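Local coordinates for protein putative transporter (Clostridium difficile 630, PDB 3LV9) that is a putative membrane transporter, present here as its pair of CBS domains, that may bind flavin adenine dinucleotide, at residues 61-65 against 66-70; 73-76 against 77-81; 44-47 against 48-52. One frame throughout, in Å; residues are numbered along the deposited sequence.

Contact 1: residues 61-65 against 66-70; sequences VCRKN and KDDIL. With PO4 (phosphate ion), chain B.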
ATOM      1  N   VAL A  61      10.050 -12.650   1.437  1.00 26.23           N
ATOM      2  CA  VAL A  61      11.234 -13.138   0.831  1.00 25.87           C
ATOM      3  C   VAL A  61      11.402 -14.594   1.326  1.00 27.06           C
ATOM      4  O   VAL A  61      11.279 -14.877   2.542  1.00 26.75           O
ATOM      5  CB  VAL A  61      12.436 -12.283   1.268  1.00 25.58           C
ATOM      6  CG1 VAL A  61      13.724 -12.891   0.824  1.00 24.25           C
ATOM      7  CG2 VAL A  61      12.299 -10.872   0.743  1.00 25.13           C
ATOM      8  N   CYS A  62      11.641 -15.493   0.379  1.00 27.68           N
ATOM      9  CA  CYS A  62      11.837 -16.922   0.604  1.00 29.18           C
ATOM     10  C   CYS A  62      13.189 -17.415   0.170  1.00 28.60           C
ATOM     11  O   CYS A  62      13.723 -16.947  -0.788  1.00 28.43           O
ATOM     12  CB  CYS A  62      10.844 -17.747  -0.201  1.00 29.64           C
ATOM     13  SG  CYS A  62       9.221 -17.259  -0.158  1.00 36.20           S
ATOM     14  N   ARG A  63      13.691 -18.418   0.859  1.00 28.76           N
ATOM     15  CA  ARG A  63      14.870 -19.163   0.459  1.00 29.34           C
ATOM     16  C   ARG A  63      14.367 -20.484  -0.061  1.00 29.36           C
ATOM     17  O   ARG A  63      13.764 -21.268   0.671  1.00 29.36           O
ATOM     18  CB  ARG A  63      15.788 -19.338   1.679  1.00 30.16           C
ATOM     19  CG  ARG A  63      16.981 -20.301   1.591  1.00 31.52           C
ATOM     20  CD  ARG A  63      17.860 -20.182   2.881  1.00 32.69           C
ATOM     21  NE  ARG A  63      18.642 -18.925   2.853  1.00 34.43           N
ATOM     22  CZ  ARG A  63      19.136 -18.259   3.915  1.00 37.52           C
ATOM     23  NH1 ARG A  63      18.963 -18.699   5.163  1.00 37.35           N
ATOM     24  NH2 ARG A  63      19.813 -17.115   3.734  1.00 36.84           N
ATOM     25  N   LYS A  64      14.563 -20.695  -1.352  1.00 29.51           N
ATOM     26  CA  LYS A  64      14.279 -21.975  -2.016  1.00 29.64           C
ATOM     27  C   LYS A  64      12.800 -22.263  -2.251  1.00 29.02           C
ATOM     28  O   LYS A  64      12.382 -22.470  -3.390  1.00 30.00           O
ATOM     29  CB  LYS A  64      14.956 -23.165  -1.287  1.00 30.28           C
ATOM     30  CG  LYS A  64      16.465 -23.287  -1.512  1.00 33.21           C
ATOM     31  CD  LYS A  64      16.850 -23.050  -2.978  1.00 36.83           C
ATOM     32  CE  LYS A  64      17.882 -24.047  -3.516  1.00 40.48           C
ATOM     33  NZ  LYS A  64      18.102 -23.844  -5.009  1.00 41.90           N
ATOM     34  N   ASN A  65      12.026 -22.325  -1.180  1.00 28.20           N
ATOM     35  CA  ASN A  65      10.598 -22.610  -1.258  1.00 27.40           C
ATOM     36  C   ASN A  65       9.782 -21.715  -0.322  1.00 26.96           C
ATOM     37  O   ASN A  65      10.318 -21.017   0.541  1.00 26.10           O
ATOM     38  CB  ASN A  65      10.346 -24.064  -0.909  1.00 27.39           C
ATOM     39  CG  ASN A  65      10.902 -24.412   0.428  1.00 27.50           C
ATOM     40  OD1 ASN A  65      10.342 -24.031   1.452  1.00 29.55           O
ATOM     41  ND2 ASN A  65      12.039 -25.090   0.439  1.00 24.46           N
ATOM     42  N   LYS A  66       8.471 -21.758  -0.492  1.00 27.30           N
ATOM     43  CA  LYS A  66       7.579 -20.859   0.224  1.00 27.34           C
ATOM     44  C   LYS A  66       7.426 -21.232   1.729  1.00 27.19           C
ATOM     45  O   LYS A  66       6.777 -20.508   2.470  1.00 26.42           O
ATOM     46  CB  LYS A  66       6.222 -20.818  -0.487  1.00 27.80           C
ATOM     47  CG  LYS A  66       6.151 -19.861  -1.703  1.00 26.72           C
ATOM     48  CD  LYS A  66       4.814 -19.991  -2.428  1.00 27.06           C
ATOM     49  CE  LYS A  66       4.739 -19.106  -3.700  1.00 27.83           C
ATOM     50  NZ  LYS A  66       3.643 -19.628  -4.642  1.00 27.41           N
ATOM     51  N   ASP A  67       8.036 -22.339   2.170  1.00 26.77           N
ATOM     52  CA  ASP A  67       8.000 -22.733   3.602  1.00 27.83           C
ATOM     53  C   ASP A  67       9.200 -22.243   4.406  1.00 27.31           C
ATOM     54  O   ASP A  67       9.262 -22.413   5.637  1.00 26.49           O
ATOM     55  CB  ASP A  67       7.983 -24.250   3.735  1.00 28.12           C
ATOM     56  CG  ASP A  67       6.753 -24.848   3.199  1.00 29.72           C
ATOM     57  OD1 ASP A  67       5.731 -24.131   3.108  1.00 29.48           O
ATOM     58  OD2 ASP A  67       6.810 -26.046   2.900  1.00 33.93           O
ATOM     59  N   ASP A  68      10.169 -21.673   3.696  1.00 28.20           N
ATOM     60  CA  ASP A  68      11.329 -21.066   4.341  1.00 29.11           C
ATOM     61  C   ASP A  68      11.289 -19.572   4.121  1.00 27.86           C
ATOM     62  O   ASP A  68      11.981 -19.071   3.291  1.00 27.01           O
ATOM     63  CB  ASP A  68      12.628 -21.694   3.815  1.00 29.65           C
ATOM     64  CG  ASP A  68      13.871 -21.258   4.626  1.00 33.41           C
ATOM     65  OD1 ASP A  68      13.698 -20.526   5.647  1.00 36.91           O
ATOM     66  OD2 ASP A  68      15.006 -21.644   4.235  1.00 34.88           O
ATOM     67  N   ILE A  69      10.434 -18.889   4.868  1.00 28.28           N
ATOM     68  CA  ILE A  69      10.353 -17.435   4.811  1.00 29.01           C
ATOM     69  C   ILE A  69      11.459 -16.795   5.637  1.00 29.30           C
ATOM     70  O   ILE A  69      11.613 -17.104   6.808  1.00 30.93           O
ATOM     71  CB  ILE A  69       9.045 -16.898   5.386  1.00 29.08           C
ATOM     72  CG1 ILE A  69       7.849 -17.529   4.683  1.00 29.97           C
ATOM     73  CG2 ILE A  69       9.001 -15.370   5.262  1.00 27.29           C
ATOM     74  CD1 ILE A  69       7.845 -17.358   3.256  1.00 31.77           C
ATOM     75  N   LEU A  70      12.192 -15.867   5.038  1.00 29.55           N
ATOM     76  CA  LEU A  70      13.244 -15.131   5.731  1.00 29.09           C
ATOM     77  C   LEU A  70      12.758 -13.806   6.376  1.00 29.17           C
ATOM     78  O   LEU A  70      13.362 -13.283   7.325  1.00 28.40           O
ATOM     79  CB  LEU A  70      14.355 -14.831   4.733  1.00 28.93           C
ATOM     80  CG  LEU A  70      14.946 -16.006   3.948  1.00 29.37           C
ATOM     81  CD1 LEU A  70      16.144 -15.446   3.116  1.00 26.65           C
ATOM     82  CD2 LEU A  70      15.398 -17.151   4.859  1.00 29.91           C
TER
HETATM   83  P   PO4 B 401       6.389 -20.008  -7.251  1.00 74.43           P
HETATM   84  O1  PO4 B 401       5.844 -21.021  -8.233  1.00 76.49           O
HETATM   85  O2  PO4 B 401       6.703 -20.742  -5.977  1.00 76.36           O
HETATM   86  O3  PO4 B 401       7.678 -19.375  -7.711  1.00 78.28           O
HETATM   87  O4  PO4 B 401       5.322 -18.952  -7.077  1.00 75.16           O
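V61 O accepts from L70 N at 2.8 Å, and R63 N donates to D68 O at 3.0 Å, the latter bond nearly straight. These two bonds flank the antiparallel, non-hydrogen-bonded pair C62 and I69. Beyond them the chain reverses in a type I beta turn from N65 to D68, closed by D68 N to N65 O at 3.2 Å. The N65 side chain adds a second bond to the turn. Its CG sits between backbone N and carbonyl carbon (chi1 56°), which carries OD1 over to D67 N, 2.9 Å away. That donor lies in the amide plane, on a lone pair of OD1. K66 runs out extended, and its NZ meets O4 of a phosphate ion at 3.0 Å. The phosphate probably comes from the crystallisation liquor; Y39 holds it too.

Packing follows the hairpin. L70 CD2 lies over one face of the R63 guanidinium, 3.8 Å above its plane and toward the rim. R63 NE itself pairs with E40. On the face of the sheet that carries C62 and I69, I69 CD1 touches C62 SG at 3.7 Å, beside the disulfide that joins C62 to C37.

The hairpin links strand 58-62 to strand 69-74 in a three-stranded sheet of the first CBS domain. Strand 38-39 runs parallel to 58-62 on its other side. The turn reaches R32 and T130 through D67.

Contact 2: residues 73-76 against 77-81; sequences VHIR and DLYNQ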
ATOM      1  N   VAL A  73       9.956  -7.624   2.527  1.00 28.46           N
ATOM      2  CA  VAL A  73      10.523  -6.409   2.096  1.00 29.07           C
ATOM      3  C   VAL A  73       9.419  -5.527   1.615  1.00 29.93           C
ATOM      4  O   VAL A  73       8.364  -6.003   1.216  1.00 29.92           O
ATOM      5  CB  VAL A  73      11.585  -6.627   1.004  1.00 29.14           C
ATOM      6  CG1 VAL A  73      12.797  -7.282   1.617  1.00 29.12           C
ATOM      7  CG2 VAL A  73      11.030  -7.454  -0.163  1.00 27.60           C
ATOM      8  N   HIS A  74       9.676  -4.224   1.688  1.00 30.38           N
ATOM      9  CA  HIS A  74       8.755  -3.219   1.208  1.00 30.38           C
ATOM     10  C   HIS A  74       9.255  -2.692  -0.124  1.00 30.35           C
ATOM     11  O   HIS A  74      10.456  -2.446  -0.316  1.00 30.11           O
ATOM     12  CB  HIS A  74       8.690  -2.083   2.213  1.00 31.18           C
ATOM     13  CG  HIS A  74       7.585  -1.121   1.962  1.00 32.21           C
ATOM     14  ND1 HIS A  74       7.473  -0.404   0.789  1.00 33.15           N
ATOM     15  CD2 HIS A  74       6.535  -0.759   2.735  1.00 34.42           C
ATOM     16  CE1 HIS A  74       6.388   0.347   0.842  1.00 35.30           C
ATOM     17  NE2 HIS A  74       5.795   0.141   2.008  1.00 35.47           N
ATOM     18  N   ILE A  75       8.318  -2.465  -1.022  1.00 30.48           N
ATOM     19  CA  ILE A  75       8.606  -2.065  -2.384  1.00 31.19           C
ATOM     20  C   ILE A  75       9.499  -0.772  -2.495  1.00 31.45           C
ATOM     21  O   ILE A  75      10.300  -0.633  -3.403  1.00 30.90           O
ATOM     22  CB  ILE A  75       7.225  -1.950  -3.118  1.00 31.64           C
ATOM     23  CG1 ILE A  75       7.318  -2.149  -4.602  1.00 31.63           C
ATOM     24  CG2 ILE A  75       6.502  -0.617  -2.821  1.00 31.72           C
ATOM     25  CD1 ILE A  75       6.069  -1.597  -5.299  1.00 31.10           C
ATOM     26  N   ARG A  76       9.366   0.173  -1.568  1.00 32.32           N
ATOM     27  CA  ARG A  76      10.074   1.456  -1.673  1.00 32.88           C
ATOM     28  C   ARG A  76      11.542   1.291  -1.432  1.00 32.54           C
ATOM     29  O   ARG A  76      12.392   1.927  -2.090  1.00 32.65           O
ATOM     30  CB  ARG A  76       9.559   2.467  -0.659  1.00 33.05           C
ATOM     31  CG  ARG A  76       8.528   3.345  -1.242  1.00 35.44           C
ATOM     32  CD  ARG A  76       8.231   4.524  -0.359  1.00 38.06           C
ATOM     33  NE  ARG A  76       7.782   4.148   0.971  1.00 43.15           N
ATOM     34  CZ  ARG A  76       6.507   3.989   1.354  1.00 45.67           C
ATOM     35  NH1 ARG A  76       6.257   3.661   2.621  1.00 46.21           N
ATOM     36  NH2 ARG A  76       5.482   4.146   0.505  1.00 46.58           N
ATOM     37  N   ASP A  77      11.817   0.486  -0.423  1.00 32.10           N
ATOM     38  CA  ASP A  77      13.158   0.046  -0.122  1.00 32.36           C
ATOM     39  C   ASP A  77      13.819  -0.670  -1.312  1.00 31.63           C
ATOM     40  O   ASP A  77      14.960  -0.376  -1.631  1.00 32.33           O
ATOM     41  CB  ASP A  77      13.138  -0.892   1.077  1.00 32.92           C
ATOM     42  CG  ASP A  77      12.418  -0.326   2.258  1.00 34.29           C
ATOM     43  OD1 ASP A  77      12.070   0.866   2.255  1.00 37.77           O
ATOM     44  OD2 ASP A  77      12.201  -1.104   3.201  1.00 40.47           O
ATOM     45  N   LEU A  78      13.122  -1.599  -1.955  1.00 31.28           N
ATOM     46  CA  LEU A  78      13.678  -2.295  -3.107  1.00 31.39           C
ATOM     47  C   LEU A  78      14.061  -1.274  -4.186  1.00 31.01           C
ATOM     48  O   LEU A  78      15.165  -1.314  -4.774  1.00 30.40           O
ATOM     49  CB  LEU A  78      12.680  -3.299  -3.712  1.00 31.53           C
ATOM     50  CG  LEU A  78      12.628  -4.772  -3.271  1.00 33.21           C
ATOM     51  CD1 LEU A  78      11.392  -5.474  -3.851  1.00 35.24           C
ATOM     52  CD2 LEU A  78      13.820  -5.570  -3.654  1.00 31.98           C
ATOM     53  N   TYR A  79      13.130  -0.371  -4.474  1.00 31.05           N
ATOM     54  CA  TYR A  79      13.285   0.561  -5.596  1.00 30.37           C
ATOM     55  C   TYR A  79      14.399   1.549  -5.240  1.00 30.72           C
ATOM     56  O   TYR A  79      15.261   1.832  -6.075  1.00 31.65           O
ATOM     57  CB  TYR A  79      11.977   1.301  -5.890  1.00 30.73           C
ATOM     58  CG  TYR A  79      10.891   0.570  -6.691  1.00 31.35           C
ATOM     59  CD1 TYR A  79      11.214  -0.333  -7.683  1.00 34.29           C
ATOM     60  CD2 TYR A  79       9.536   0.851  -6.501  1.00 31.35           C
ATOM     61  CE1 TYR A  79      10.249  -0.947  -8.441  1.00 33.33           C
ATOM     62  CE2 TYR A  79       8.564   0.231  -7.267  1.00 30.76           C
ATOM     63  CZ  TYR A  79       8.945  -0.671  -8.229  1.00 31.40           C
ATOM     64  OH  TYR A  79       8.049  -1.332  -9.015  1.00 32.85           O
ATOM     65  N   ASN A  80      14.431   2.041  -4.009  1.00 30.23           N
ATOM     66  CA  ASN A  80      15.535   2.929  -3.614  1.00 31.04           C
ATOM     67  C   ASN A  80      16.914   2.248  -3.717  1.00 31.36           C
ATOM     68  O   ASN A  80      17.890   2.912  -4.087  1.00 32.75           O
ATOM     69  CB  ASN A  80      15.342   3.477  -2.193  1.00 31.30           C
ATOM     70  CG  ASN A  80      14.223   4.537  -2.107  1.00 31.62           C
ATOM     71  OD1 ASN A  80      13.909   5.196  -3.097  1.00 33.16           O
ATOM     72  ND2 ASN A  80      13.621   4.686  -0.919  1.00 29.69           N
ATOM     73  N   GLN A  81      17.017   0.947  -3.432  1.00 30.22           N
ATOM     74  CA  GLN A  81      18.306   0.270  -3.616  1.00 29.64           C
ATOM     75  C   GLN A  81      18.695   0.308  -5.068  1.00 29.99           C
ATOM     76  O   GLN A  81      19.819   0.609  -5.407  1.00 30.71           O
ATOM     77  CB  GLN A  81      18.259  -1.188  -3.157  1.00 28.82           C
ATOM     78  CG  GLN A  81      18.467  -1.372  -1.689  1.00 26.28           C
ATOM     79  CD  GLN A  81      18.651  -2.838  -1.291  1.00 27.93           C
ATOM     80  OE1 GLN A  81      18.250  -3.775  -2.024  1.00 24.86           O
ATOM     81  NE2 GLN A  81      19.274  -3.048  -0.121  1.00 23.08           N
TER
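H74 turns its ring forward to R76 with CG anti to the backbone N (chi1 -169°), and its carbonyl bonds forward to L78. The ring places ND1 3.1 Å from R76 N, in the ring plane, with an almost straight N-H. H74 is thus the N-cap of helix 75-85. R76 bends at chi3 (-58°), which sets a guanidinium face against the CE1 corner of the H74 ring. H74 CE1 lies 3.6 Å above the guanidinium plane, over its centre.

Helical bonds follow: L78 N to H74 O at 3.2 Å, Y79 N to I75 O at 3.0 Å, and N80 N to R76 O at 2.8 Å. I75 and Y79 lie side by side and point the same way, I75 CD1 being 3.7 Å from Y79 CE2. V73 CG2 looks across to L78 CD1 at 4.2 Å.

The polar ends are held from outside. D77 pairs with R95, R76 with E137 of the second subunit, and Y79 OH with E141 of the second subunit. This junction carries the chain from strand 69-74 directly into helix 75-85. I75, L78 and Y79 pack on helix 44-53, while V73 and L78 rest on strand 38-39.

Contact 3: residues 44-47 against 48-52; sequences EEKI and LAILK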
ATOM      1  N   GLU A  44      17.278  -9.640 -10.577  1.00 26.57           N
ATOM      2  CA  GLU A  44      16.728  -8.307 -10.365  1.00 28.28           C
ATOM      3  C   GLU A  44      15.676  -7.995 -11.418  1.00 29.18           C
ATOM      4  O   GLU A  44      14.646  -7.366 -11.131  1.00 29.43           O
ATOM      5  CB  GLU A  44      17.864  -7.256 -10.302  1.00 28.33           C
ATOM      6  CG  GLU A  44      18.643  -7.427  -8.986  1.00 30.39           C
ATOM      7  CD  GLU A  44      19.900  -6.558  -8.782  1.00 31.64           C
ATOM      8  OE1 GLU A  44      19.914  -5.385  -9.193  1.00 27.74           O
ATOM      9  OE2 GLU A  44      20.825  -7.091  -8.112  1.00 31.22           O
ATOM     10  N   GLU A  45      15.890  -8.497 -12.629  1.00 29.61           N
ATOM     11  CA  GLU A  45      14.910  -8.305 -13.687  1.00 29.84           C
ATOM     12  C   GLU A  45      13.571  -8.923 -13.272  1.00 29.41           C
ATOM     13  O   GLU A  45      12.503  -8.316 -13.419  1.00 29.96           O
ATOM     14  CB  GLU A  45      15.426  -8.941 -14.988  1.00 30.92           C
ATOM     15  CG  GLU A  45      16.531  -8.136 -15.676  1.00 33.39           C
ATOM     16  CD  GLU A  45      15.968  -6.783 -16.126  1.00 39.96           C
ATOM     17  OE1 GLU A  45      15.172  -6.799 -17.108  1.00 41.34           O
ATOM     18  OE2 GLU A  45      16.247  -5.733 -15.455  1.00 42.23           O
ATOM     19  N   LYS A  46      13.624 -10.137 -12.747  1.00 28.38           N
ATOM     20  CA  LYS A  46      12.410 -10.853 -12.365  1.00 27.95           C
ATOM     21  C   LYS A  46      11.662 -10.113 -11.290  1.00 26.77           C
ATOM     22  O   LYS A  46      10.448 -10.004 -11.360  1.00 27.67           O
ATOM     23  CB  LYS A  46      12.760 -12.248 -11.875  1.00 28.58           C
ATOM     24  CG  LYS A  46      11.592 -13.002 -11.218  1.00 31.85           C
ATOM     25  CD  LYS A  46      11.955 -14.474 -11.104  1.00 34.10           C
ATOM     26  CE  LYS A  46      10.935 -15.282 -10.278  1.00 37.01           C
ATOM     27  NZ  LYS A  46      11.440 -16.707  -9.882  1.00 35.33           N
ATOM     28  N   ILE A  47      12.393  -9.574 -10.321  1.00 25.82           N
ATOM     29  CA  ILE A  47      11.803  -8.846  -9.199  1.00 25.91           C
ATOM     30  C   ILE A  47      11.050  -7.608  -9.690  1.00 26.66           C
ATOM     31  O   ILE A  47       9.893  -7.401  -9.363  1.00 26.82           O
ATOM     32  CB  ILE A  47      12.886  -8.446  -8.174  1.00 25.82           C
ATOM     33  CG1 ILE A  47      13.428  -9.701  -7.483  1.00 26.83           C
ATOM     34  CG2 ILE A  47      12.368  -7.431  -7.185  1.00 22.79           C
ATOM     35  CD1 ILE A  47      14.618  -9.419  -6.499  1.00 25.82           C
ATOM     36  N   LEU A  48      11.685  -6.793 -10.508  1.00 28.20           N
ATOM     37  CA  LEU A  48      11.001  -5.613 -11.020  1.00 29.25           C
ATOM     38  C   LEU A  48       9.811  -6.023 -11.850  1.00 30.52           C
ATOM     39  O   LEU A  48       8.769  -5.379 -11.794  1.00 30.95           O
ATOM     40  CB  LEU A  48      11.934  -4.793 -11.865  1.00 28.80           C
ATOM     41  CG  LEU A  48      13.132  -4.307 -11.058  1.00 29.98           C
ATOM     42  CD1 LEU A  48      14.118  -3.543 -11.952  1.00 29.56           C
ATOM     43  CD2 LEU A  48      12.689  -3.477  -9.875  1.00 27.05           C
ATOM     44  N   ALA A  49       9.940  -7.100 -12.611  1.00 31.70           N
ATOM     45  CA  ALA A  49       8.804  -7.526 -13.446  1.00 33.55           C
ATOM     46  C   ALA A  49       7.584  -7.892 -12.585  1.00 35.45           C
ATOM     47  O   ALA A  49       6.442  -7.538 -12.936  1.00 36.06           O
ATOM     48  CB  ALA A  49       9.178  -8.672 -14.356  1.00 33.23           C
ATOM     49  N   ILE A  50       7.813  -8.570 -11.454  1.00 37.22           N
ATOM     50  CA  ILE A  50       6.694  -8.938 -10.587  1.00 38.04           C
ATOM     51  C   ILE A  50       6.202  -7.737  -9.785  1.00 38.63           C
ATOM     52  O   ILE A  50       5.006  -7.542  -9.737  1.00 39.73           O
ATOM     53  CB  ILE A  50       6.899 -10.259  -9.719  1.00 38.26           C
ATOM     54  CG1 ILE A  50       7.547 -10.005  -8.367  1.00 40.17           C
ATOM     55  CG2 ILE A  50       7.705 -11.367 -10.472  1.00 37.68           C
ATOM     56  CD1 ILE A  50       8.389 -11.314  -7.861  1.00 41.57           C
ATOM     57  N   LEU A  51       7.067  -6.892  -9.215  1.00 39.24           N
ATOM     58  CA  LEU A  51       6.566  -5.647  -8.561  1.00 39.48           C
ATOM     59  C   LEU A  51       5.694  -4.803  -9.482  1.00 40.23           C
ATOM     60  O   LEU A  51       4.690  -4.239  -9.049  1.00 40.79           O
ATOM     61  CB  LEU A  51       7.681  -4.741  -8.009  1.00 39.32           C
ATOM     62  CG  LEU A  51       8.716  -5.377  -7.081  1.00 40.24           C
ATOM     63  CD1 LEU A  51       9.320  -4.445  -6.060  1.00 39.82           C
ATOM     64  CD2 LEU A  51       8.149  -6.593  -6.410  1.00 41.86           C
ATOM     65  N   LYS A  52       6.070  -4.712 -10.746  1.00 41.17           N
ATOM     66  CA  LYS A  52       5.312  -3.930 -11.713  1.00 42.17           C
ATOM     67  C   LYS A  52       3.909  -4.514 -11.971  1.00 42.74           C
ATOM     68  O   LYS A  52       2.931  -3.793 -11.945  1.00 42.87           O
ATOM     69  CB  LYS A  52       6.081  -3.845 -13.020  1.00 42.24           C
ATOM     70  CG  LYS A  52       5.629  -2.732 -13.917  1.00 45.18           C
ATOM     71  CD  LYS A  52       5.604  -3.112 -15.410  1.00 48.10           C
ATOM     72  CE  LYS A  52       4.893  -2.026 -16.249  1.00 49.27           C
ATOM     73  NZ  LYS A  52       4.257  -2.567 -17.496  1.00 51.31           N
TER
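The backbone of E44 to I47 is tied to the next turn of helix 44-53 by four successive i to i+4 hydrogen bonds. L48 N reaches E44 O at 3.1 Å, A49 N reaches E45 O at 2.9 Å, and I50 N reaches K46 O at 3.0 Å. L51 N reaches I47 O at 2.9 Å, and this bond is nearly straight, at 176°.

The apolar side-chain contact joins I47 and L51, one turn apart. They lie side by side and point the same way. I47 CG2, anti to its own backbone N, faces L51 CG at 4.2 Å.

Other side-chain carbons lie against carbonyl oxygens of the preceding turn. L51 CG covers I47 O, at 3.3 Å. L48 CG lies against E44 O at 3.4 Å in the same manner. I50 is turned differently: CG1 takes the place between backbone N and carbonyl carbon (chi1 89°), and CG2 comes down on K46 O at 3.2 Å.

E44 and K46 find salt-bridge partners outside the segment. E44 pairs with K82 of helix 75-85, and K46 with D42 just before the helix. The backbone N of K46 donates to S43 OG, at the start of the helix. The K46 side chain lies near a bound phosphate, probably from the crystallisation liquor.

The helix is therefore amphipathic. L48 and L51 pack on helix 75-85, and L48 also meets V144 of the second subunit. The four bonds satisfy backbone atoms of this segment, so the L48 and L51 side can be apolar. E45, K46, A49 and K52 lie on the exposed side, K52 near E141 of the second subunit.

Overall arrangement
Along the chain the order is contact 3, contact 1, contact 2, all within the first CBS domain. Helix 44-53 leads into strand 58-62, the hairpin of contact 1 into strand 69-74, and that strand into helix 75-85. Contacts 2 and 3 have centres about 12 Å apart and touch directly, with L51 set among I75, L78 and Y79. Contact 1 lies about 19 Å from contact 2 and about 17 Å from contact 3, between centres. It meets contact 2 through V61 and V73, but does not touch contact 3. The two helices pack together, and contacts 2 and 3 both reach the second subunit, so this part of the domain helps form the dimer.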